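Local coordinates for antifreeze protein type II (Clupea harengus, PDB 2PY2) that probably binds ice crystals and restrains their growth in a calcium-dependent manner, using a C-type lectin fold to protect herring from freezing, at residues Thr6-Phe11 with Met33-Asn38. Numbering follows the deposited sequence.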
loop_
_atom_site.group_PDB
_atom_site.type_symbol
_atom_site.label_atom_id
_atom_site.label_comp_id
_atom_site.label_asym_id
_atom_site.label_seq_id
_atom_site.Cartn_x
_atom_site.Cartn_y
_atom_site.Cartn_z
ATOM N N THR A 6 9.135 16.582 -8.195
ATOM C CA THR A 6 9.045 16.098 -9.566
ATOM C C THR A 6 8.033 14.998 -9.916
ATOM O O THR A 6 6.861 15.281 -10.151
ATOM C CB THR A 6 10.436 15.670 -10.061
ATOM O OG1 THR A 6 11.362 16.739 -9.836
ATOM C CG2 THR A 6 10.403 15.362 -11.549
ATOM N N ASP A 7 8.477 13.748 -9.951
ATOM C CA ASP A 7 7.606 12.638 -10.336
ATOM C C ASP A 7 6.444 12.250 -9.417
ATOM O O ASP A 7 5.688 11.336 -9.740
ATOM C CB ASP A 7 8.463 11.398 -10.597
ATOM C CG ASP A 7 9.590 11.668 -11.576
ATOM O OD1 ASP A 7 9.294 12.024 -12.738
ATOM O OD2 ASP A 7 10.770 11.529 -11.180
ATOM N N TRP A 8 6.287 12.931 -8.287
ATOM C CA TRP A 8 5.208 12.595 -7.362
ATOM C C TRP A 8 3.881 13.274 -7.716
ATOM O O TRP A 8 3.867 14.315 -8.371
ATOM C CB TRP A 8 5.630 12.947 -5.933
ATOM C CG TRP A 8 6.828 12.160 -5.457
ATOM C CD1 TRP A 8 8.077 12.155 -6.007
ATOM C CD2 TRP A 8 6.880 11.258 -4.340
ATOM N NE1 TRP A 8 8.903 11.309 -5.304
ATOM C CE2 TRP A 8 8.195 10.746 -4.275
ATOM C CE3 TRP A 8 5.942 10.837 -3.386
ATOM C CZ2 TRP A 8 8.600 9.829 -3.294
ATOM C CZ3 TRP A 8 6.343 9.923 -2.406
ATOM C CH2 TRP A 8 7.662 9.432 -2.370
ATOM N N LYS A 9 2.770 12.677 -7.282
ATOM C CA LYS A 9 1.430 13.213 -7.557
ATOM C C LYS A 9 0.707 13.582 -6.262
ATOM O O LYS A 9 0.701 12.812 -5.297
ATOM C CB LYS A 9 0.596 12.187 -8.329
ATOM C CG LYS A 9 1.214 11.712 -9.640
ATOM C CD LYS A 9 1.325 12.832 -10.662
ATOM C CE LYS A 9 1.797 12.301 -12.012
ATOM N NZ LYS A 9 3.146 11.668 -11.931
ATOM N N MET A 10 0.074 14.748 -6.250
ATOM C CA MET A 10 -0.608 15.226 -5.056
ATOM C C MET A 10 -2.077 14.871 -4.896
ATOM O O MET A 10 -2.853 14.915 -5.848
ATOM C CB MET A 10 -0.468 16.745 -4.962
ATOM C CG MET A 10 -1.227 17.371 -3.814
ATOM S SD MET A 10 -1.277 19.163 -3.971
ATOM C CE MET A 10 -2.836 19.378 -4.846
ATOM N N PHE A 11 -2.447 14.536 -3.665
ATOM C CA PHE A 11 -3.826 14.223 -3.328
ATOM C C PHE A 11 -4.055 14.411 -1.836
ATOM O O PHE A 11 -3.388 13.789 -1.006
ATOM C CB PHE A 11 -4.197 12.786 -3.698
ATOM C CG PHE A 11 -5.591 12.405 -3.275
ATOM C CD1 PHE A 11 -6.695 12.793 -4.031
ATOM C CD2 PHE A 11 -5.805 11.711 -2.086
ATOM C CE1 PHE A 11 -7.991 12.497 -3.609
ATOM C CE2 PHE A 11 -7.098 11.412 -1.654
ATOM C CZ PHE A 11 -8.191 11.806 -2.415
ATOM N N MET A 33 11.553 4.911 2.255
ATOM C CA MET A 33 12.241 5.659 3.294
ATOM C C MET A 33 13.400 6.475 2.757
ATOM O O MET A 33 13.743 7.505 3.325
ATOM C CB MET A 33 12.723 4.708 4.382
ATOM C CG MET A 33 11.579 4.144 5.197
ATOM S SD MET A 33 12.146 2.882 6.316
ATOM C CE MET A 33 12.911 3.890 7.630
ATOM N N LYS A 34 13.998 6.016 1.665
ATOM C CA LYS A 34 15.114 6.738 1.059
ATOM C C LYS A 34 14.638 8.083 0.520
ATOM O O LYS A 34 15.438 8.995 0.295
ATOM C CB LYS A 34 15.727 5.916 -0.072
ATOM C CG LYS A 34 16.650 4.813 0.410
ATOM C CD LYS A 34 17.285 4.052 -0.748
ATOM C CE LYS A 34 16.286 3.140 -1.440
ATOM N NZ LYS A 34 16.916 2.369 -2.551
ATOM N N GLU A 35 13.329 8.202 0.329
ATOM C CA GLU A 35 12.726 9.425 -0.188
ATOM C C GLU A 35 11.917 10.162 0.878
ATOM O O GLU A 35 11.077 11.002 0.554
ATOM C CB GLU A 35 11.807 9.093 -1.367
ATOM C CG GLU A 35 12.487 8.353 -2.504
ATOM C CD GLU A 35 13.539 9.195 -3.188
ATOM O OE1 GLU A 35 13.185 10.269 -3.724
ATOM O OE2 GLU A 35 14.721 8.781 -3.193
ATOM N N GLY A 36 12.167 9.850 2.145
ATOM C CA GLY A 36 11.429 10.492 3.219
ATOM C C GLY A 36 9.961 10.111 3.186
ATOM O O GLY A 36 9.098 10.860 3.648
ATOM N N ALA A 37 9.681 8.928 2.647
ATOM C CA ALA A 37 8.308 8.436 2.524
ATOM C C ALA A 37 8.082 7.103 3.242
ATOM O O ALA A 37 8.988 6.554 3.868
ATOM C CB ALA A 37 7.950 8.290 1.039
ATOM N N ASN A 38 6.851 6.608 3.154
ATOM C CA ASN A 38 6.452 5.327 3.744
ATOM C C ASN A 38 5.567 4.654 2.717
ATOM O O ASN A 38 4.990 5.342 1.874
ATOM C CB ASN A 38 5.595 5.540 4.993
ATOM C CG ASN A 38 6.406 5.903 6.210
ATOM O OD1 ASN A 38 7.167 5.090 6.715
ATOM N ND2 ASN A 38 6.246 7.133 6.687
#
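Trp8 meets Ala37 and Glu35 through the far side of its six-membered ring, and the contact is a compact example of how one large aromatic side chain can bridge two backbones that stay well apart: the CA atoms of Trp8 and Glu35 are 10.9 Å from each other. The apolar part is simple. Ala37 CB sits at the ring edge, near its plane, 3.6 Å from Trp8 CH2, with Trp8 CZ3 slightly farther off. Glu35 adds its CB, which approaches Trp8 CZ2 obliquely at 3.8 Å. The Glu35 chain bends at chi2 (-66°), and its carboxylate plane lies nearly coplanar with the indole, 22° from it, although it is the CB, rather than the carboxylate, that meets the ring.

Backbone hydrogen bonds shape the 33-38 segment. A Schellman motif closes helix 25-33, pairing Gly36 N with Met33 O (3.1 Å) and Ala37 N with Cys32 O; Gly36, at positive phi, is its C-prime residue. The turn thereby presents Glu35 and Ala37 together to the indole.

Charge enters through Lys127, which makes a cation-pi contact with Trp8 and donates a hydrogen bond to Glu35 O, tying both sides to strand 121-128. Trp8, just before strand 9-11, also packs on Cys15 and Leu17 of strand 14-20 and on Cys125, so the indole joins the N-terminal strands of the lectin-like domain to the loop between helix 25-33 and strand 38-39.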